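Long-range contacts in aspartokinase 1, chloroplastic (Arabidopsis thaliana, PDB 2CDQ), which catalyses the ATP-dependent phosphorylation of L-aspartate, the first step of lysine, threonine, methionine and isoleucine synthesis, and binds lysine and S-adenosylmethionine as allosteric effectors: residues Ser40-Lys45 with Val105-Ile110; Ser58-Leu63 with Ala208-Thr213; Trp252-Gly257 with Asn310-Lys315; Leu73-Glu78 with Ile91-Ile96; Thr28-Phe33 with Leu244-Ile249. All blocks are in the same frame, centred on the assembly; numbering follows the deposited sequence.

Interaction 1: Ser40-Lys45 with Val105-Ile110; sequences SAERMK and VKELNI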
# COMPACT_ATOMS: atom_id res chain seq x y z
N SER A 40 31.27 -4.19 29.11
CA SER A 40 32.17 -4.04 30.25
C SER A 40 33.43 -4.88 30.08
O SER A 40 33.50 -5.76 29.21
CB SER A 40 31.46 -4.43 31.55
OG SER A 40 31.28 -5.83 31.64
N ALA A 41 34.43 -4.62 30.93
CA ALA A 41 35.64 -5.43 30.99
C ALA A 41 35.31 -6.92 31.14
O ALA A 41 35.96 -7.77 30.52
CB ALA A 41 36.53 -4.96 32.13
N GLU A 42 34.30 -7.23 31.95
CA GLU A 42 33.92 -8.61 32.19
C GLU A 42 33.36 -9.28 30.93
O GLU A 42 33.74 -10.41 30.60
CB GLU A 42 32.93 -8.71 33.36
CG GLU A 42 32.68 -10.13 33.86
CD GLU A 42 33.91 -10.77 34.49
OE1 GLU A 42 34.80 -10.04 34.98
OE2 GLU A 42 33.98 -12.02 34.49
N ARG A 43 32.48 -8.58 30.23
CA ARG A 43 31.92 -9.13 28.99
C ARG A 43 32.99 -9.24 27.92
O ARG A 43 32.99 -10.19 27.14
CB ARG A 43 30.73 -8.29 28.52
CG ARG A 43 29.48 -8.46 29.37
CD ARG A 43 28.69 -9.70 28.99
NE ARG A 43 27.65 -9.39 28.00
CZ ARG A 43 26.99 -10.29 27.29
NH1 ARG A 43 27.24 -11.59 27.42
NH2 ARG A 43 26.07 -9.90 26.42
N MET A 44 33.91 -8.27 27.89
CA MET A 44 35.05 -8.32 26.98
C MET A 44 35.86 -9.59 27.21
O MET A 44 36.31 -10.22 26.25
CB MET A 44 35.94 -7.08 27.16
CG MET A 44 35.44 -5.84 26.43
SD MET A 44 36.67 -4.52 26.37
CE MET A 44 35.80 -3.27 25.44
N LYS A 45 36.02 -9.98 28.47
CA LYS A 45 36.74 -11.19 28.82
C LYS A 45 36.11 -12.44 28.20
O LYS A 45 36.82 -13.39 27.85
CB LYS A 45 36.87 -11.35 30.35
CG LYS A 45 37.90 -10.43 31.00
CD LYS A 45 38.06 -10.73 32.49
CE LYS A 45 38.76 -9.58 33.22
NZ LYS A 45 38.96 -9.83 34.69
N VAL A 105 39.57 0.13 31.54
CA VAL A 105 41.03 0.14 31.45
C VAL A 105 41.65 -0.36 32.76
O VAL A 105 42.58 -1.18 32.75
CB VAL A 105 41.52 1.57 31.09
CG1 VAL A 105 42.97 1.78 31.49
CG2 VAL A 105 41.32 1.83 29.61
N LYS A 106 41.12 0.13 33.88
CA LYS A 106 41.58 -0.24 35.21
C LYS A 106 41.52 -1.76 35.39
O LYS A 106 42.51 -2.39 35.76
CB LYS A 106 40.72 0.45 36.29
CG LYS A 106 41.38 0.60 37.66
CD LYS A 106 40.45 0.14 38.81
CE LYS A 106 39.13 0.93 38.90
NZ LYS A 106 38.05 0.15 39.59
N GLU A 107 40.36 -2.34 35.09
CA GLU A 107 40.12 -3.76 35.30
C GLU A 107 40.87 -4.66 34.33
O GLU A 107 41.33 -5.74 34.70
CB GLU A 107 38.63 -4.07 35.25
CG GLU A 107 38.33 -5.54 35.45
CD GLU A 107 36.85 -5.85 35.49
OE1 GLU A 107 36.52 -7.06 35.38
OE2 GLU A 107 36.03 -4.91 35.62
N LEU A 108 40.98 -4.24 33.08
CA LEU A 108 41.68 -5.05 32.10
C LEU A 108 43.18 -4.88 32.25
O LEU A 108 43.96 -5.58 31.59
CB LEU A 108 41.21 -4.72 30.68
CG LEU A 108 39.77 -5.14 30.33
CD1 LEU A 108 39.47 -4.85 28.87
CD2 LEU A 108 39.51 -6.61 30.65
N ASN A 109 43.57 -3.97 33.14
CA ASN A 109 44.97 -3.71 33.48
C ASN A 109 45.81 -3.25 32.28
O ASN A 109 46.90 -3.79 32.02
CB ASN A 109 45.57 -4.93 34.18
CG ASN A 109 46.86 -4.62 34.89
OD1 ASN A 109 46.92 -3.70 35.72
ND2 ASN A 109 47.90 -5.38 34.59
N ILE A 110 45.29 -2.26 31.56
CA ILE A 110 45.95 -1.68 30.39
C ILE A 110 46.48 -0.29 30.71
O ILE A 110 46.01 0.37 31.64
CB ILE A 110 44.97 -1.58 29.20
CG1 ILE A 110 44.54 -2.97 28.74
CG2 ILE A 110 45.58 -0.82 28.02
CD1 ILE A 110 43.23 -2.95 28.00
O HOH W 1 33.65 -5.49 34.10
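Glu107 lays CB, CG and CD, with OE2, along the methyl group of Ala41. CG stands anti to the backbone N (chi1 179°) and the chain runs on extended, which carries the carboxylate across the gap: Glu107 CD comes to 3.5 Å from Ala41 CB. Alanine suits this place, because a small side chain at the start of helix 41-53 lets the end of helix 92-108 come close. Beyond the methyl, the two carboxylate oxygens of Glu107 have different surroundings. Glu107 OE2 accepts from a water at 2.9 Å, and that water in turn accepts from Glu42 N, one of the amides of the first helical turn. Glu107 OE1 is 3.5 Å from Glu42 OE1, a like-charged pair, while Lys45 NZ stands 3.8 Å from Glu107 OE1 in a long salt bridge that probably offsets part of the repulsion. Ser40 caps the same helix through a weak bond from Arg43 N to its OG.

Both helices belong to the amino acid kinase domain, and helix 137-161 backs the apolar side of their contact, where Tyr158 touches Lys45 and Leu108. Leu108 is the greasy counterpart of Glu107. Leu108 CD2 packs at 3.7 Å on Ala41 CB and is skirted by the aliphatic part of Lys45, which slides past in the reverse direction. The other branch, Leu108 CD1, meets Met44 SD at 3.8 Å, the two side chains crossing at about a right angle. Asn109, with positive phi, then ends the helix in a Schellman motif.

Interaction 2: Ser58-Leu63 with Ala208-Thr213; sequences SPVIVL and AVPIVT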
# COMPACT_ATOMS: atom_id res chain seq x y z
N SER A 58 41.55 -18.21 12.33
CA SER A 58 42.19 -16.89 12.36
C SER A 58 41.17 -15.80 12.02
O SER A 58 40.91 -15.55 10.84
CB SER A 58 43.37 -16.82 11.38
OG SER A 58 44.44 -17.67 11.78
N PRO A 59 40.60 -15.15 13.05
CA PRO A 59 39.45 -14.26 12.83
C PRO A 59 39.80 -12.79 12.61
O PRO A 59 40.89 -12.34 12.99
CB PRO A 59 38.66 -14.42 14.12
CG PRO A 59 39.70 -14.75 15.18
CD PRO A 59 40.97 -15.21 14.47
N VAL A 60 38.87 -12.07 11.99
CA VAL A 60 38.86 -10.60 12.02
C VAL A 60 37.72 -10.19 12.94
O VAL A 60 36.59 -10.65 12.78
CB VAL A 60 38.67 -9.98 10.61
CG1 VAL A 60 38.29 -8.50 10.70
CG2 VAL A 60 39.94 -10.14 9.78
N ILE A 61 38.01 -9.33 13.91
CA ILE A 61 37.01 -8.94 14.89
C ILE A 61 36.43 -7.56 14.59
O ILE A 61 37.17 -6.59 14.40
CB ILE A 61 37.57 -9.00 16.34
CG1 ILE A 61 38.27 -10.35 16.59
CG2 ILE A 61 36.46 -8.73 17.37
CD1 ILE A 61 37.35 -11.60 16.53
N VAL A 62 35.11 -7.50 14.51
CA VAL A 62 34.39 -6.25 14.30
C VAL A 62 33.68 -5.90 15.60
O VAL A 62 32.82 -6.66 16.06
CB VAL A 62 33.36 -6.36 13.15
CG1 VAL A 62 32.58 -5.06 12.99
CG2 VAL A 62 34.05 -6.70 11.85
N LEU A 63 34.03 -4.76 16.17
CA LEU A 63 33.43 -4.33 17.43
C LEU A 63 32.54 -3.10 17.29
O LEU A 63 32.88 -2.14 16.60
CB LEU A 63 34.49 -4.05 18.50
CG LEU A 63 35.32 -5.19 19.06
CD1 LEU A 63 36.16 -4.65 20.19
CD2 LEU A 63 34.45 -6.34 19.54
N ALA A 208 48.55 -10.60 13.11
CA ALA A 208 47.89 -10.21 14.36
C ALA A 208 46.39 -10.23 14.11
O ALA A 208 45.95 -10.00 12.97
CB ALA A 208 48.34 -8.83 14.80
N VAL A 209 45.60 -10.49 15.15
CA VAL A 209 44.14 -10.50 15.03
C VAL A 209 43.61 -9.06 14.87
O VAL A 209 43.71 -8.25 15.79
CB VAL A 209 43.46 -11.19 16.25
CG1 VAL A 209 41.95 -11.24 16.05
CG2 VAL A 209 44.02 -12.60 16.47
N PRO A 210 43.07 -8.74 13.68
CA PRO A 210 42.55 -7.40 13.41
C PRO A 210 41.29 -7.09 14.23
O PRO A 210 40.37 -7.91 14.30
CB PRO A 210 42.23 -7.43 11.90
CG PRO A 210 42.95 -8.64 11.37
CD PRO A 210 42.93 -9.62 12.50
N ILE A 211 41.27 -5.91 14.85
CA ILE A 211 40.13 -5.45 15.62
C ILE A 211 39.62 -4.16 14.99
O ILE A 211 40.20 -3.09 15.21
CB ILE A 211 40.50 -5.21 17.12
CG1 ILE A 211 41.33 -6.38 17.68
CG2 ILE A 211 39.24 -4.97 17.96
CD1 ILE A 211 40.64 -7.74 17.73
N VAL A 212 38.55 -4.26 14.21
CA VAL A 212 38.05 -3.14 13.40
C VAL A 212 36.79 -2.47 13.97
O VAL A 212 35.86 -3.15 14.41
CB VAL A 212 37.77 -3.59 11.93
CG1 VAL A 212 37.74 -2.38 11.00
CG2 VAL A 212 38.82 -4.58 11.45
N THR A 213 36.79 -1.14 13.95
CA THR A 213 35.63 -0.32 14.30
C THR A 213 34.49 -0.62 13.32
O THR A 213 34.74 -0.80 12.12
CB THR A 213 35.95 1.18 14.20
OG1 THR A 213 36.33 1.49 12.86
CG2 THR A 213 37.08 1.56 15.15
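Ile61 O takes the shortest bond of this pairing, from Val212 N at 2.7 Å and almost straight. Ile211 CA adds a CA-H...O contact to the same oxygen, so two neighbouring residues address one carbonyl, as is usual in a parallel sheet. Strands 59-63 and 209-213 run side by side in the central sheet of the amino acid kinase fold, with helices packed on both faces. Ile61 N donates to Pro210 O at 2.8 Å and Leu63 N to Val212 O at 3.0 Å, completing the ladder. Pro210 sits where this ladder begins: its nitrogen carries no hydrogen, and its CD rather than a donor faces Pro59 O.

One face carries Ile61, Leu63, Ile211 and Thr213. The isoleucines lie alongside each other and point the same way, with Ile211 CD1 3.6 Å from Ile61 CB. The other branch of Ile211, CG2, is set anti to the backbone N by chi1 of -45° and thereby reaches toward Leu63. Helix 137-161 covers this face, and its Glu148, a substrate-binding residue, touches Thr213, whose OG1 is bonded to Ala171 N. Beta-branched valine and isoleucine suit such a sandwiched sheet, since they favour the extended backbone and fill the layer on either side. On the reverse face Val62 and Val212 continue the packing, and helix 232-244 lies against Val62. There Val60 divides its branches, Val60 CG2 meeting Pro210 CG at 3.7 Å and Val60 CG1 meeting Val212 CG2 at 4.0 Å.

Interaction 3: Trp252-Gly257 with Asn310-Lys315; sequences WKDVDG and NSYNPK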
# COMPACT_ATOMS: atom_id res chain seq x y z
N TRP A 252 27.43 -12.37 16.33
CA TRP A 252 27.25 -12.91 17.67
C TRP A 252 26.12 -12.27 18.49
O TRP A 252 25.93 -11.05 18.47
CB TRP A 252 28.58 -12.89 18.43
CG TRP A 252 29.57 -13.89 17.88
CD1 TRP A 252 30.43 -13.71 16.84
CD2 TRP A 252 29.78 -15.23 18.35
NE1 TRP A 252 31.16 -14.85 16.62
CE2 TRP A 252 30.78 -15.80 17.54
CE3 TRP A 252 29.22 -16.00 19.37
CZ2 TRP A 252 31.23 -17.11 17.72
CZ3 TRP A 252 29.67 -17.30 19.55
CH2 TRP A 252 30.67 -17.84 18.73
N LYS A 253 25.37 -13.12 19.19
CA LYS A 253 24.27 -12.72 20.05
C LYS A 253 24.29 -13.51 21.37
O LYS A 253 25.14 -14.38 21.55
CB LYS A 253 22.92 -12.93 19.34
CG LYS A 253 22.59 -11.89 18.27
CD LYS A 253 21.09 -11.82 18.01
CE LYS A 253 20.39 -10.97 19.07
NZ LYS A 253 18.90 -11.06 18.98
N ASP A 254 23.35 -13.21 22.27
CA ASP A 254 23.27 -13.89 23.57
C ASP A 254 22.26 -15.05 23.62
O ASP A 254 22.08 -15.67 24.67
CB ASP A 254 22.98 -12.88 24.68
CG ASP A 254 24.16 -11.97 24.95
OD1 ASP A 254 25.32 -12.41 24.80
OD2 ASP A 254 23.92 -10.80 25.32
N VAL A 255 21.63 -15.33 22.49
CA VAL A 255 20.64 -16.41 22.36
C VAL A 255 21.00 -17.32 21.18
O VAL A 255 21.89 -16.99 20.40
CB VAL A 255 19.23 -15.85 22.16
CG1 VAL A 255 18.73 -15.18 23.44
CG2 VAL A 255 19.21 -14.88 20.99
N ASP A 256 20.30 -18.44 21.04
CA ASP A 256 20.64 -19.42 20.00
C ASP A 256 20.16 -19.03 18.58
O ASP A 256 19.29 -19.69 17.99
CB ASP A 256 20.17 -20.84 20.40
CG ASP A 256 20.88 -21.38 21.65
OD1 ASP A 256 22.10 -21.13 21.82
OD2 ASP A 256 20.24 -22.08 22.46
N GLY A 257 20.73 -17.96 18.05
CA GLY A 257 20.46 -17.50 16.69
C GLY A 257 19.20 -16.67 16.54
O GLY A 257 18.93 -15.77 17.35
N ASN A 310 25.52 -17.96 19.34
CA ASN A 310 25.30 -17.66 20.75
C ASN A 310 26.62 -17.67 21.52
O ASN A 310 27.30 -18.69 21.59
CB ASN A 310 24.33 -18.69 21.34
CG ASN A 310 23.87 -18.33 22.74
OD1 ASN A 310 24.13 -17.23 23.23
ND2 ASN A 310 23.18 -19.25 23.39
N SER A 311 26.98 -16.52 22.10
CA SER A 311 28.23 -16.43 22.85
C SER A 311 28.22 -17.32 24.09
O SER A 311 29.27 -17.74 24.57
CB SER A 311 28.61 -14.98 23.19
OG SER A 311 27.48 -14.18 23.50
N TYR A 312 27.02 -17.64 24.57
CA TYR A 312 26.88 -18.56 25.70
C TYR A 312 26.79 -20.02 25.26
O TYR A 312 26.65 -20.92 26.09
CB TYR A 312 25.66 -18.18 26.55
CG TYR A 312 25.84 -16.89 27.31
CD1 TYR A 312 25.17 -15.74 26.92
CD2 TYR A 312 26.69 -16.82 28.42
CE1 TYR A 312 25.32 -14.55 27.61
CE2 TYR A 312 26.85 -15.63 29.12
CZ TYR A 312 26.16 -14.50 28.71
OH TYR A 312 26.31 -13.31 29.40
N ASN A 313 26.88 -20.25 23.95
CA ASN A 313 26.73 -21.59 23.39
C ASN A 313 27.51 -21.70 22.08
O ASN A 313 26.94 -22.00 21.02
CB ASN A 313 25.24 -21.88 23.18
CG ASN A 313 24.95 -23.32 22.83
OD1 ASN A 313 25.81 -24.19 22.97
ND2 ASN A 313 23.74 -23.58 22.36
N PRO A 314 28.84 -21.49 22.14
CA PRO A 314 29.61 -21.17 20.94
C PRO A 314 29.85 -22.35 20.00
O PRO A 314 30.12 -22.16 18.82
CB PRO A 314 30.94 -20.68 21.50
CG PRO A 314 31.07 -21.34 22.81
CD PRO A 314 29.69 -21.56 23.34
N LYS A 315 29.75 -23.57 20.53
CA LYS A 315 29.96 -24.78 19.74
C LYS A 315 28.71 -25.19 18.97
O LYS A 315 28.74 -26.12 18.15
CB LYS A 315 30.44 -25.92 20.65
CG LYS A 315 31.82 -25.71 21.27
CD LYS A 315 32.94 -26.22 20.36
CE LYS A 315 34.30 -26.12 21.04
NZ LYS A 315 34.37 -26.85 22.35
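Asp256 OD1 holds two asparagines at once, accepting from Asn310 ND2 at 2.7 Å and from Asn313 ND2 at 3.0 Å. The amides approach from opposite faces of the carboxylate plane, well above and below it, and so pin both ends of the type I turn Asn310-Asn313. Short amide side chains suit these ends, being able to donate without leaving the turn. A second cluster of bonds is equally close-knit. Lys253 O receives Ser311 N at 2.9 Å, nearly in line with its C=O, and also Ser311 OG, which comes from above the carbonyl plane. Trp252 presents the edge of its ring to the turn: Ser311 N lies in the ring plane near CE3, Asn310 O is 3.4 Å from Trp252 CZ3, and Pro314 CB is 4.0 Å from Trp252 CH2.

Toward solvent the contact thins to the exposed Tyr312, whose CE1 stands obliquely 3.5 Å from Asp254 OD1. That aspartate spends its charge chiefly on Arg43, through a salt bridge from OD2. The turn follows strand 306-310, which pairs in parallel with strand 248-253 through Lys253 and Asn310; Leu50 of helix 41-53 covers Trp252, Ser311 and Pro314, while Phe33 of strand 29-33 stacks on the indole.

Interaction 4: Leu73-Glu78 with Ile91-Ile96; sequences LLLAGE and IEELSI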
# COMPACT_ATOMS: atom_id res chain seq x y z
N LEU A 73 26.73 9.13 23.61
CA LEU A 73 27.42 10.15 22.83
C LEU A 73 26.42 11.09 22.15
O LEU A 73 26.51 12.31 22.30
CB LEU A 73 28.34 9.49 21.79
CG LEU A 73 29.56 8.70 22.27
CD1 LEU A 73 30.04 7.76 21.19
CD2 LEU A 73 30.68 9.62 22.71
N LEU A 74 25.47 10.52 21.42
CA LEU A 74 24.41 11.29 20.77
C LEU A 74 23.60 12.10 21.77
O LEU A 74 23.26 13.25 21.50
CB LEU A 74 23.47 10.36 19.98
CG LEU A 74 23.95 9.77 18.65
CD1 LEU A 74 23.11 8.56 18.26
CD2 LEU A 74 23.92 10.80 17.53
N LEU A 75 23.28 11.50 22.91
CA LEU A 75 22.56 12.21 23.96
C LEU A 75 23.37 13.38 24.49
O LEU A 75 22.84 14.48 24.68
CB LEU A 75 22.14 11.26 25.10
CG LEU A 75 20.83 10.48 24.90
CD1 LEU A 75 20.80 9.23 25.77
CD2 LEU A 75 19.60 11.33 25.16
N ALA A 76 24.67 13.15 24.70
CA ALA A 76 25.62 14.20 25.12
C ALA A 76 25.68 15.34 24.10
O ALA A 76 25.82 16.51 24.48
CB ALA A 76 27.01 13.60 25.34
N GLY A 77 25.57 14.98 22.82
CA GLY A 77 25.51 15.95 21.73
C GLY A 77 24.33 16.89 21.86
O GLY A 77 24.51 18.10 21.96
N GLU A 78 23.13 16.32 21.88
CA GLU A 78 21.90 17.10 22.04
C GLU A 78 21.95 18.04 23.25
O GLU A 78 21.53 19.19 23.15
CB GLU A 78 20.67 16.20 22.14
CG GLU A 78 19.88 16.03 20.85
CD GLU A 78 20.03 14.64 20.25
OE1 GLU A 78 19.63 13.65 20.91
OE2 GLU A 78 20.53 14.54 19.10
N ILE A 91 28.05 17.36 31.72
CA ILE A 91 27.02 16.58 31.03
C ILE A 91 26.98 15.14 31.55
O ILE A 91 27.99 14.43 31.50
CB ILE A 91 27.19 16.59 29.49
CG1 ILE A 91 27.01 18.01 28.94
CG2 ILE A 91 26.20 15.63 28.83
CD1 ILE A 91 27.34 18.17 27.47
N GLU A 92 25.82 14.76 32.07
CA GLU A 92 25.57 13.43 32.63
C GLU A 92 26.14 12.28 31.79
O GLU A 92 26.85 11.42 32.31
CB GLU A 92 24.07 13.22 32.84
CG GLU A 92 23.63 13.21 34.29
CD GLU A 92 23.77 11.84 34.93
OE1 GLU A 92 22.73 11.17 35.10
OE2 GLU A 92 24.92 11.43 35.24
N GLU A 93 25.81 12.29 30.50
CA GLU A 93 26.28 11.26 29.58
C GLU A 93 27.80 11.26 29.42
O GLU A 93 28.41 10.19 29.30
CB GLU A 93 25.58 11.39 28.23
CG GLU A 93 24.21 10.73 28.15
CD GLU A 93 23.13 11.42 28.99
OE1 GLU A 93 22.16 10.73 29.36
OE2 GLU A 93 23.26 12.63 29.28
N LEU A 94 28.41 12.44 29.42
CA LEU A 94 29.86 12.56 29.34
C LEU A 94 30.55 11.96 30.57
O LEU A 94 31.57 11.28 30.44
CB LEU A 94 30.29 14.01 29.13
CG LEU A 94 31.78 14.34 29.20
CD1 LEU A 94 32.58 13.66 28.09
CD2 LEU A 94 31.98 15.85 29.16
N SER A 95 29.99 12.21 31.75
CA SER A 95 30.48 11.61 33.00
C SER A 95 30.38 10.08 32.98
O SER A 95 31.27 9.39 33.50
CB SER A 95 29.72 12.16 34.21
OG SER A 95 29.98 13.54 34.39
N ILE A 96 29.31 9.57 32.38
CA ILE A 96 29.09 8.14 32.28
C ILE A 96 30.13 7.50 31.35
O ILE A 96 30.77 6.51 31.72
CB ILE A 96 27.64 7.81 31.83
CG1 ILE A 96 26.65 8.20 32.93
CG2 ILE A 96 27.50 6.34 31.46
CD1 ILE A 96 25.22 8.40 32.45
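Glu93 turns twice to lie along the neighbouring helix: chi1 of -84° places CG beside the backbone N, and chi2 of 69° then bends the chain, bringing Glu93 CG to 3.7 Å from Leu75 CB. Leu75 has the same first torsion, and the two side chains pass at a slant, the leucine meeting mainly the methylenes, with Leu75 CD1 4.1 Å from Glu93 OE1. Glutamate suits a position of this kind at the border of a helix interface, because its aliphatic part can pack while its carboxylate reaches a polar partner. Here that partner is Lys79, one turn further along the first helix, which forms a salt bridge with Glu93 OE2.

Ala76 occupies the middle of the contact. Ala76 CB touches Glu93 CB at 3.9 Å, and so small a side chain permits the axes of helices 73-78 and 92-96 to approach to 8.5 Å. Ile91, at the N-cap position of the second helix, spreads its two branches over the same residue: Ile91 CG2 lies 4.1 Å from Ala76 CB, and Ile91 CD1 reaches across to Ala76 O at 3.7 Å. An apolar isoleucine suits this buried place, since its side chain lies on Ala76 and also on Ala80. Leu94 stands deeper and, with Ala76, packs on Leu126 of helix 113-132.

Leu75 is side chain to side chain about 8 Å from Ser393, which binds the effector S-adenosylmethionine. With N-to-C directions 146° apart and a loop of about eleven residues between them, the two successive helices pack antiparallel as an alpha-alpha pair in the helical part of the amino acid kinase domain.

Interaction 5: Thr28-Phe33 with Leu244-Ile249; sequences TCVMKF and LGLKEI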
# COMPACT_ATOMS: atom_id res chain seq x y z
N THR A 28 40.46 -16.57 8.18
CA THR A 28 39.45 -17.61 7.90
C THR A 28 38.00 -17.13 7.97
O THR A 28 37.13 -17.67 7.27
CB THR A 28 39.61 -18.85 8.81
OG1 THR A 28 39.82 -18.44 10.17
CG2 THR A 28 40.78 -19.71 8.34
N CYS A 29 37.74 -16.13 8.81
CA CYS A 29 36.39 -15.60 9.02
C CYS A 29 36.40 -14.26 9.76
O CYS A 29 37.40 -13.87 10.36
CB CYS A 29 35.53 -16.60 9.80
SG CYS A 29 36.22 -16.98 11.42
N VAL A 30 35.25 -13.58 9.72
CA VAL A 30 35.04 -12.35 10.47
C VAL A 30 33.97 -12.56 11.55
O VAL A 30 32.91 -13.13 11.29
CB VAL A 30 34.69 -11.16 9.53
CG1 VAL A 30 33.72 -11.58 8.44
CG2 VAL A 30 34.13 -9.99 10.32
N MET A 31 34.27 -12.11 12.77
CA MET A 31 33.34 -12.21 13.89
C MET A 31 32.92 -10.82 14.34
O MET A 31 33.77 -9.97 14.64
CB MET A 31 33.96 -12.99 15.04
CG MET A 31 34.40 -14.39 14.65
SD MET A 31 35.44 -15.17 15.89
CE MET A 31 34.24 -16.17 16.75
N LYS A 32 31.62 -10.59 14.36
CA LYS A 32 31.07 -9.29 14.74
C LYS A 32 30.43 -9.40 16.11
O LYS A 32 29.69 -10.34 16.39
CB LYS A 32 30.04 -8.83 13.71
CG LYS A 32 29.38 -7.50 14.03
CD LYS A 32 28.12 -7.68 14.87
CE LYS A 32 27.55 -6.35 15.28
NZ LYS A 32 26.08 -6.47 15.47
N PHE A 33 30.72 -8.40 16.95
CA PHE A 33 30.17 -8.33 18.30
C PHE A 33 29.49 -7.00 18.56
O PHE A 33 30.04 -5.93 18.27
CB PHE A 33 31.28 -8.59 19.33
CG PHE A 33 31.82 -9.99 19.28
CD1 PHE A 33 31.24 -11.00 20.04
CD2 PHE A 33 32.91 -10.30 18.48
CE1 PHE A 33 31.73 -12.31 20.00
CE2 PHE A 33 33.41 -11.60 18.42
CZ PHE A 33 32.82 -12.61 19.18
N LEU A 244 37.55 -10.01 1.50
CA LEU A 244 38.56 -11.04 1.76
C LEU A 244 38.13 -12.44 1.32
O LEU A 244 38.85 -13.42 1.53
CB LEU A 244 38.95 -11.03 3.25
CG LEU A 244 39.97 -9.99 3.74
CD1 LEU A 244 39.40 -8.58 3.74
CD2 LEU A 244 40.48 -10.36 5.13
N GLY A 245 36.94 -12.53 0.71
CA GLY A 245 36.40 -13.80 0.20
C GLY A 245 36.40 -14.94 1.20
O GLY A 245 36.76 -16.08 0.85
N LEU A 246 35.99 -14.66 2.43
CA LEU A 246 36.04 -15.64 3.52
C LEU A 246 34.94 -16.70 3.40
O LEU A 246 34.01 -16.55 2.60
CB LEU A 246 35.99 -14.93 4.87
CG LEU A 246 37.00 -13.79 5.05
CD1 LEU A 246 36.71 -12.99 6.31
CD2 LEU A 246 38.42 -14.32 5.09
N LYS A 247 35.06 -17.77 4.19
CA LYS A 247 34.10 -18.88 4.15
C LYS A 247 32.72 -18.48 4.68
O LYS A 247 31.71 -18.84 4.09
CB LYS A 247 34.61 -20.09 4.95
CG LYS A 247 36.08 -20.48 4.72
CD LYS A 247 36.48 -21.61 5.69
CE LYS A 247 36.21 -21.23 7.16
NZ LYS A 247 36.05 -22.42 8.05
N GLU A 248 32.70 -17.76 5.81
CA GLU A 248 31.46 -17.25 6.40
C GLU A 248 31.63 -15.96 7.22
O GLU A 248 32.73 -15.65 7.67
CB GLU A 248 30.74 -18.33 7.24
CG GLU A 248 31.39 -18.66 8.58
CD GLU A 248 30.52 -19.56 9.45
OE1 GLU A 248 29.59 -20.22 8.94
OE2 GLU A 248 30.78 -19.62 10.67
N ILE A 249 30.53 -15.24 7.38
CA ILE A 249 30.47 -14.07 8.26
C ILE A 249 29.62 -14.43 9.47
O ILE A 249 28.49 -14.89 9.32
CB ILE A 249 29.89 -12.83 7.53
CG1 ILE A 249 30.75 -12.48 6.31
CG2 ILE A 249 29.81 -11.63 8.48
CD1 ILE A 249 29.96 -11.97 5.12
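Leu246 lies over two successive flat peptide groups of the opposite chain. Leu246 CD1 sits above the Cys29-Val30 peptide, 3.7 Å from Cys29 C, and Leu246 CD2 covers the preceding one, 4.0 Å from Thr28 C. At the end of that preceding group Thr28 O meets Lys247 CE at 3.7 Å, where the lysine chain bends at chi3. These contacts lie at the start of a parallel strand pair, 29-33 with 248-253, in the central sheet of the amino acid kinase fold. Gly245, with positive phi, ends helix 232-244 in a Schellman motif, and the chain turns through Leu246 and Lys247 into the new strand: a helix-to-strand connection of the alpha/beta type.

Leucine suits the turn because its forked end can roof the peptides, while the exposed Lys247 keeps its ammonium group near Glu57 in a long, weak ion pair. Thr28 OG1 accepts from Ser58 N, just ahead of strand 59-63. Further along, Lys32, which probably binds ATP, follows on the same strand and forms a salt bridge with Asp234.

The sheet pairing proper is set by Val30 and Ile249, whose side chains point the same way and lie against Ala237 of helix 232-244. Beta-branched residues suit a strand and fill the layer between the sheet and this helix. Val30 CG1 falls between the backbone N and the carbonyl carbon (chi1 42°) and is thereby turned to Ile249, whose two branches straddle it, Ile249 CG1 at 3.8 Å and Ile249 CG2 at 3.9 Å.

Overall arrangement
Interactions 2 and 5 are adjoining pieces of one sheet: strand 29-33 lies between strands 59-63 and 248-253, and Val60 O and Met31 N probably bond between them. Interaction 3 continues strand 248-253 outward. Interaction 2 is a buried backbone ladder with aliphatic faces; interaction 5, partly buried, rests on apolar side chains, whereas interaction 3, at the surface, relies on side-chain amides, a carboxylate and a turn. Interactions 1 and 4 sit at the two ends of helix 92-108 and are helix contacts: the first partly solvated, with charges and a water, the second buried and largely apolar. A salt bridge joins interactions 1 and 3.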